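Probable acetyltransferases (Chromobacterium violaceum, PDB 3PZJ) probably transfers an acetyl group from acetyl-CoA to an acceptor, possibly a protein N-terminus, as a member of the GNAT family. Local coordinates at residues F149-R163 / R191-W205. Sequence-based numbering, arbitrary orientation.
Sequences FELGYRRCEWRCDSR and RNRDTHVFSMLDGEW
A first torsion of 173° turns the Trp205 indole away from its own N and onto Phe149, whose CG stands beside its own N; the rings form an offset stack, planes 23° apart. Trp205 CB lies over the Phe149 face, 3.9 Å from the ring centroid. This joins the end of helix 135-150 to the start of helix 202-206. From this end strands 155-161 and 191-201 run antiparallel, with Cys156-Met200, Trp158-Phe198 and Cys160-His196 as hydrogen-bonded pairs; Phe198 N reaches Trp158 O at 2.9 Å. On the face carrying Trp158, Cys160 and Phe198, Cys160 SG approaches the Phe198 ring at its edge, 4.1 Å from CE2, and helix 165-174 packs against all three side chains. Ser162 CB sits over the His196 ring, 3.7 Å from its centroid.

The other face carries a salt-bridge network. The extended Arg155 chain brings NE and NH2 side-on to Glu157 OE1, the NH2 bond being 2.8 Å, while Arg159 NE donates to Glu157 OE2; Val197 CG2 lies over the centre of the Arg159 guanidinium. Arg155 NH2 also pairs with Glu179, and its NH1 bonds Arg183 O of the second subunit, so this network adjoins the dimer interface.

At the far end the Arg163 and Arg191 guanidinium groups stack flat, centres 3.6 Å apart and planes at 14°; water 4 links Arg163 NE to Asp161 OD2, whose negative charge probably eases the like-charge approach. Flanked by 119-127, parallel to 155-161, and by 177-188, this antiparallel pair belongs to the C-terminal half of the mixed GNAT-fold sheet.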
loop_
_atom_site.group_PDB
_atom_site.type_symbol
_atom_site.label_atom_id
_atom_site.label_comp_id
_atom_site.label_asym_id
_atom_site.label_seq_id
_atom_site.Cartn_x
_atom_site.Cartn_y
_atom_site.Cartn_z
ATOM N N PHE A 149 16.423 4.735 7.496
ATOM C CA PHE A 149 16.854 6.053 7.036
ATOM C C PHE A 149 18.308 6.013 6.512
ATOM O O PHE A 149 18.633 6.661 5.499
ATOM C CB PHE A 149 16.601 7.120 8.129
ATOM C CG PHE A 149 15.116 7.303 8.414
ATOM C CD1 PHE A 149 14.271 7.740 7.400
ATOM C CD2 PHE A 149 14.551 7.026 9.647
ATOM C CE1 PHE A 149 12.926 7.916 7.586
ATOM C CE2 PHE A 149 13.163 7.187 9.845
ATOM C CZ PHE A 149 12.347 7.603 8.848
ATOM N N GLU A 150 19.173 5.217 7.151
ATOM C CA GLU A 150 20.565 5.047 6.649
ATOM C C GLU A 150 20.560 4.357 5.288
ATOM O O GLU A 150 21.491 4.488 4.493
ATOM C CB GLU A 150 21.456 4.276 7.661
ATOM C CG GLU A 150 21.796 5.195 8.847
ATOM C CD GLU A 150 22.714 4.595 9.926
ATOM O OE1 GLU A 150 23.001 3.366 9.909
ATOM O OE2 GLU A 150 23.071 5.404 10.810
ATOM N N LEU A 151 19.501 3.623 4.984
ATOM C CA LEU A 151 19.413 2.901 3.702
ATOM C C LEU A 151 18.788 3.761 2.637
ATOM O O LEU A 151 18.625 3.295 1.488
ATOM C CB LEU A 151 18.590 1.596 3.830
ATOM C CG LEU A 151 19.361 0.308 4.255
ATOM C CD1 LEU A 151 20.516 0.612 5.226
ATOM C CD2 LEU A 151 18.392 -0.762 4.778
ATOM N N GLY A 152 18.467 4.995 3.001
ATOM C CA GLY A 152 17.921 5.945 2.067
ATOM C C GLY A 152 16.422 6.017 1.928
ATOM O O GLY A 152 15.898 6.669 0.991
ATOM N N TYR A 153 15.719 5.395 2.878
ATOM C CA TYR A 153 14.212 5.523 2.937
ATOM C C TYR A 153 13.841 6.941 3.326
ATOM O O TYR A 153 14.525 7.608 4.176
ATOM C CB TYR A 153 13.528 4.399 3.798
ATOM C CG TYR A 153 13.589 3.080 3.093
ATOM C CD1 TYR A 153 12.594 2.702 2.179
ATOM C CD2 TYR A 153 14.708 2.275 3.220
ATOM C CE1 TYR A 153 12.679 1.485 1.492
ATOM C CE2 TYR A 153 14.865 1.091 2.497
ATOM C CZ TYR A 153 13.867 0.741 1.589
ATOM O OH TYR A 153 14.016 -0.416 0.961
ATOM N N ARG A 154 12.787 7.435 2.702
ATOM C CA ARG A 154 12.216 8.786 2.953
ATOM C C ARG A 154 11.013 8.782 3.892
ATOM O O ARG A 154 10.714 9.781 4.508
ATOM C CB ARG A 154 11.750 9.402 1.616
ATOM C CG ARG A 154 12.850 9.674 0.671
ATOM C CD ARG A 154 12.373 10.330 -0.596
ATOM N NE ARG A 154 12.021 11.668 -0.340
ATOM C CZ ARG A 154 10.864 12.246 -0.606
ATOM N NH1 ARG A 154 9.848 11.579 -1.075
ATOM N NH2 ARG A 154 10.717 13.539 -0.292
ATOM N N ARG A 155 10.341 7.654 4.009
ATOM C CA ARG A 155 9.098 7.542 4.732
ATOM C C ARG A 155 9.061 6.132 5.388
ATOM O O ARG A 155 9.246 5.131 4.672
ATOM C CB ARG A 155 7.949 7.638 3.708
ATOM C CG ARG A 155 6.546 7.387 4.289
ATOM C CD ARG A 155 5.493 7.189 3.203
ATOM N NE ARG A 155 4.210 6.782 3.740
ATOM C CZ ARG A 155 3.418 7.541 4.550
ATOM N NH1 ARG A 155 3.674 8.802 4.836
ATOM N NH2 ARG A 155 2.349 7.010 5.075
ATOM N N CYS A 156 8.815 6.057 6.687
ATOM C CA CYS A 156 8.698 4.862 7.451
ATOM C C CYS A 156 7.253 4.743 8.025
ATOM O O CYS A 156 7.004 5.693 8.713
ATOM C CB CYS A 156 9.746 4.702 8.557
ATOM S SG CYS A 156 11.403 4.297 7.969
ATOM N N GLU A 157 6.381 3.818 7.683
ATOM C CA GLU A 157 5.042 3.796 8.203
ATOM C C GLU A 157 4.977 2.913 9.426
ATOM O O GLU A 157 5.786 2.047 9.608
ATOM C CB GLU A 157 4.067 3.225 7.189
ATOM C CG GLU A 157 3.710 4.128 6.164
ATOM C CD GLU A 157 2.678 3.583 5.218
ATOM O OE1 GLU A 157 2.292 4.341 4.377
ATOM O OE2 GLU A 157 2.282 2.448 5.317
ATOM N N TRP A 158 3.959 3.155 10.225
ATOM C CA TRP A 158 3.497 2.276 11.258
ATOM C C TRP A 158 1.995 2.223 11.080
ATOM O O TRP A 158 1.365 3.227 10.999
ATOM C CB TRP A 158 3.873 2.790 12.639
ATOM C CG TRP A 158 3.457 1.954 13.826
ATOM C CD1 TRP A 158 2.201 1.714 14.261
ATOM C CD2 TRP A 158 4.319 1.294 14.740
ATOM N NE1 TRP A 158 2.222 0.942 15.375
ATOM C CE2 TRP A 158 3.516 0.669 15.694
ATOM C CE3 TRP A 158 5.694 1.176 14.851
ATOM C CZ2 TRP A 158 4.046 -0.055 16.735
ATOM C CZ3 TRP A 158 6.201 0.446 15.873
ATOM C CH2 TRP A 158 5.386 -0.151 16.804
ATOM N N ARG A 159 1.470 1.020 10.988
ATOM C CA ARG A 159 0.017 0.812 10.804
ATOM C C ARG A 159 -0.566 -0.123 11.895
ATOM O O ARG A 159 0.090 -1.046 12.376
ATOM C CB ARG A 159 -0.301 0.147 9.482
ATOM C CG ARG A 159 -0.027 0.971 8.304
ATOM C CD ARG A 159 -0.455 0.320 6.970
ATOM N NE ARG A 159 -0.148 1.257 5.901
ATOM C CZ ARG A 159 -0.875 1.425 4.808
ATOM N NH1 ARG A 159 -0.465 2.268 3.875
ATOM N NH2 ARG A 159 -1.938 0.689 4.637
ATOM N N CYS A 160 -1.809 0.129 12.286
ATOM C CA CYS A 160 -2.496 -0.763 13.254
ATOM C C CYS A 160 -3.984 -0.743 13.138
ATOM O O CYS A 160 -4.594 0.104 12.539
ATOM C CB CYS A 160 -2.064 -0.452 14.697
ATOM S SG CYS A 160 -2.616 1.102 15.321
ATOM N N ASP A 161 -4.598 -1.791 13.662
ATOM C CA ASP A 161 -6.051 -1.843 13.768
ATOM C C ASP A 161 -6.447 -0.731 14.663
ATOM O O ASP A 161 -5.823 -0.471 15.682
ATOM C CB ASP A 161 -6.493 -3.232 14.279
ATOM C CG ASP A 161 -8.008 -3.430 14.284
ATOM O OD1 ASP A 161 -8.735 -2.599 14.905
ATOM O OD2 ASP A 161 -8.435 -4.471 13.711
ATOM N N SER A 162 -7.490 -0.018 14.293
ATOM C CA SER A 162 -7.896 1.146 15.088
ATOM C C SER A 162 -8.319 0.745 16.499
ATOM O O SER A 162 -8.283 1.569 17.440
ATOM C CB SER A 162 -9.052 1.898 14.391
ATOM O OG SER A 162 -10.228 1.089 14.461
ATOM N N ARG A 163 -8.646 -0.537 16.693
ATOM C CA ARG A 163 -9.005 -1.029 18.049
ATOM C C ARG A 163 -7.790 -1.372 18.896
ATOM O O ARG A 163 -7.938 -1.677 20.087
ATOM C CB ARG A 163 -9.920 -2.247 17.979
ATOM C CG ARG A 163 -11.254 -1.885 17.399
ATOM C CD ARG A 163 -12.234 -3.015 17.489
ATOM N NE ARG A 163 -11.799 -4.244 16.859
ATOM C CZ ARG A 163 -11.383 -5.326 17.531
ATOM N NH1 ARG A 163 -11.281 -5.319 18.869
ATOM N NH2 ARG A 163 -11.044 -6.427 16.860
ATOM N N ARG A 191 -14.315 -9.789 11.446
ATOM C CA ARG A 191 -14.805 -8.476 11.784
ATOM C C ARG A 191 -14.092 -7.382 10.963
ATOM O O ARG A 191 -13.058 -7.620 10.383
ATOM C CB ARG A 191 -14.806 -8.229 13.316
ATOM C CG ARG A 191 -13.494 -8.110 14.043
ATOM C CD ARG A 191 -13.750 -7.975 15.576
ATOM N NE ARG A 191 -14.418 -6.701 15.935
ATOM C CZ ARG A 191 -14.790 -6.332 17.168
ATOM N NH1 ARG A 191 -14.599 -7.125 18.222
ATOM N NH2 ARG A 191 -15.394 -5.159 17.353
ATOM N N ASN A 192 -14.736 -6.226 10.895
ATOM C CA ASN A 192 -14.183 -5.066 10.269
ATOM C C ASN A 192 -12.861 -4.642 10.921
ATOM O O ASN A 192 -12.671 -4.742 12.148
ATOM C CB ASN A 192 -15.163 -3.908 10.378
ATOM C CG ASN A 192 -14.624 -2.686 9.731
ATOM O OD1 ASN A 192 -14.615 -2.635 8.512
ATOM N ND2 ASN A 192 -14.188 -1.677 10.517
ATOM N N ARG A 193 -11.956 -4.149 10.092
ATOM C CA ARG A 193 -10.768 -3.450 10.551
ATOM C C ARG A 193 -10.640 -2.138 9.825
ATOM O O ARG A 193 -10.678 -2.113 8.643
ATOM C CB ARG A 193 -9.504 -4.235 10.283
ATOM C CG ARG A 193 -8.284 -3.380 10.405
ATOM C CD ARG A 193 -7.025 -4.145 10.727
ATOM N NE ARG A 193 -5.846 -3.397 10.347
ATOM C CZ ARG A 193 -4.592 -3.750 10.543
ATOM N NH1 ARG A 193 -3.661 -2.951 10.135
ATOM N NH2 ARG A 193 -4.259 -4.868 11.116
ATOM N N ASP A 194 -10.528 -1.061 10.572
ATOM C CA ASP A 194 -10.106 0.224 10.075
ATOM C C ASP A 194 -8.671 0.334 10.485
ATOM O O ASP A 194 -8.280 0.045 11.646
ATOM C CB ASP A 194 -10.847 1.396 10.779
ATOM C CG ASP A 194 -12.375 1.354 10.632
ATOM O OD1 ASP A 194 -12.954 0.825 9.684
ATOM O OD2 ASP A 194 -13.001 1.913 11.483
ATOM N N THR A 195 -7.841 0.821 9.592
ATOM C CA THR A 195 -6.431 0.919 9.846
ATOM C C THR A 195 -5.948 2.329 10.094
ATOM O O THR A 195 -6.098 3.139 9.273
ATOM C CB THR A 195 -5.655 0.385 8.660
ATOM O OG1 THR A 195 -5.904 -0.997 8.530
ATOM C CG2 THR A 195 -4.177 0.645 8.860
ATOM N N HIS A 196 -5.309 2.572 11.219
ATOM C CA HIS A 196 -4.632 3.838 11.432
ATOM C C HIS A 196 -3.272 3.813 10.738
ATOM O O HIS A 196 -2.508 2.796 10.880
ATOM C CB HIS A 196 -4.350 4.067 12.936
ATOM C CG HIS A 196 -5.557 4.320 13.805
ATOM N ND1 HIS A 196 -6.706 4.946 13.374
ATOM C CD2 HIS A 196 -5.730 4.089 15.141
ATOM C CE1 HIS A 196 -7.545 5.073 14.404
ATOM N NE2 HIS A 196 -6.982 4.542 15.475
ATOM N N VAL A 197 -2.935 4.908 10.042
ATOM C CA VAL A 197 -1.627 5.067 9.403
ATOM C C VAL A 197 -0.871 6.193 10.051
ATOM O O VAL A 197 -1.398 7.329 10.214
ATOM C CB VAL A 197 -1.742 5.320 7.876
ATOM C CG1 VAL A 197 -0.322 5.470 7.239
ATOM C CG2 VAL A 197 -2.537 4.201 7.194
ATOM N N PHE A 198 0.348 5.871 10.483
ATOM C CA PHE A 198 1.271 6.779 11.061
ATOM C C PHE A 198 2.553 6.785 10.208
ATOM O O PHE A 198 2.839 5.800 9.582
ATOM C CB PHE A 198 1.688 6.342 12.448
ATOM C CG PHE A 198 0.566 6.199 13.431
ATOM C CD1 PHE A 198 0.285 7.219 14.344
ATOM C CD2 PHE A 198 -0.147 5.011 13.535
ATOM C CE1 PHE A 198 -0.739 7.064 15.286
ATOM C CE2 PHE A 198 -1.149 4.873 14.462
ATOM C CZ PHE A 198 -1.475 5.917 15.307
ATOM N N SER A 199 3.361 7.838 10.277
ATOM C CA SER A 199 4.604 7.879 9.548
ATOM C C SER A 199 5.655 8.728 10.180
ATOM O O SER A 199 5.361 9.643 10.955
ATOM C CB SER A 199 4.396 8.356 8.100
ATOM O OG SER A 199 4.206 9.759 8.063
HETATM N N MSE A 200 6.900 8.416 9.824
HETATM C CA MSE A 200 8.075 9.182 10.216
HETATM C C MSE A 200 8.924 9.444 8.972
HETATM O O MSE A 200 9.383 8.515 8.310
HETATM C CB MSE A 200 8.888 8.423 11.264
HETATM C CG MSE A 200 10.393 8.573 11.110
HETATM SE SE MSE A 200 11.289 8.948 12.802
HETATM C CE MSE A 200 10.247 10.499 13.359
ATOM N N LEU A 201 9.119 10.721 8.664
ATOM C CA LEU A 201 9.779 11.149 7.479
ATOM C C LEU A 201 11.251 11.293 7.763
ATOM O O LEU A 201 11.671 11.472 8.928
ATOM C CB LEU A 201 9.234 12.489 7.055
ATOM C CG LEU A 201 7.752 12.635 6.753
ATOM C CD1 LEU A 201 7.488 13.942 6.039
ATOM C CD2 LEU A 201 7.284 11.451 5.846
ATOM N N ASP A 202 12.047 11.283 6.699
ATOM C CA ASP A 202 13.473 11.403 6.852
ATOM C C ASP A 202 13.851 12.703 7.575
ATOM O O ASP A 202 14.760 12.712 8.383
ATOM C CB ASP A 202 14.248 11.212 5.532
ATOM C CG ASP A 202 13.810 12.092 4.367
ATOM O OD1 ASP A 202 12.861 12.854 4.479
ATOM O OD2 ASP A 202 14.459 11.980 3.276
ATOM N N GLY A 203 13.207 13.798 7.249
ATOM C CA GLY A 203 13.524 15.049 7.912
ATOM C C GLY A 203 13.135 15.090 9.365
ATOM O O GLY A 203 13.761 15.827 10.134
ATOM N N GLU A 204 12.165 14.290 9.756
ATOM C CA GLU A 204 11.754 14.222 11.160
ATOM C C GLU A 204 12.748 13.435 11.976
ATOM O O GLU A 204 13.057 13.805 13.127
ATOM C CB GLU A 204 10.356 13.599 11.279
ATOM C CG GLU A 204 9.343 14.550 10.844
ATOM C CD GLU A 204 7.987 13.927 10.531
ATOM O OE1 GLU A 204 7.748 12.673 10.486
ATOM O OE2 GLU A 204 7.133 14.766 10.325
ATOM N N TRP A 205 13.300 12.413 11.334
ATOM C CA TRP A 205 14.279 11.533 11.925
ATOM C C TRP A 205 15.481 12.376 12.246
ATOM O O TRP A 205 15.981 12.297 13.345
ATOM C CB TRP A 205 14.668 10.393 10.978
ATOM C CG TRP A 205 15.783 9.565 11.474
ATOM C CD1 TRP A 205 17.039 9.525 11.004
ATOM C CD2 TRP A 205 15.740 8.654 12.609
ATOM N NE1 TRP A 205 17.800 8.656 11.766
ATOM C CE2 TRP A 205 17.018 8.104 12.743
ATOM C CE3 TRP A 205 14.747 8.286 13.525
ATOM C CZ2 TRP A 205 17.338 7.184 13.753
ATOM C CZ3 TRP A 205 15.075 7.376 14.546
ATOM C CH2 TRP A 205 16.345 6.829 14.622
HETATM O O HOH W 1 13.785 13.272 0.987
HETATM O O HOH W 2 -0.793 -3.391 10.234
HETATM O O HOH W 3 -10.908 -1.354 13.478
HETATM O O HOH W 4 -10.993 -5.068 14.196
HETATM O O HOH W 5 -8.412 5.011 17.686
#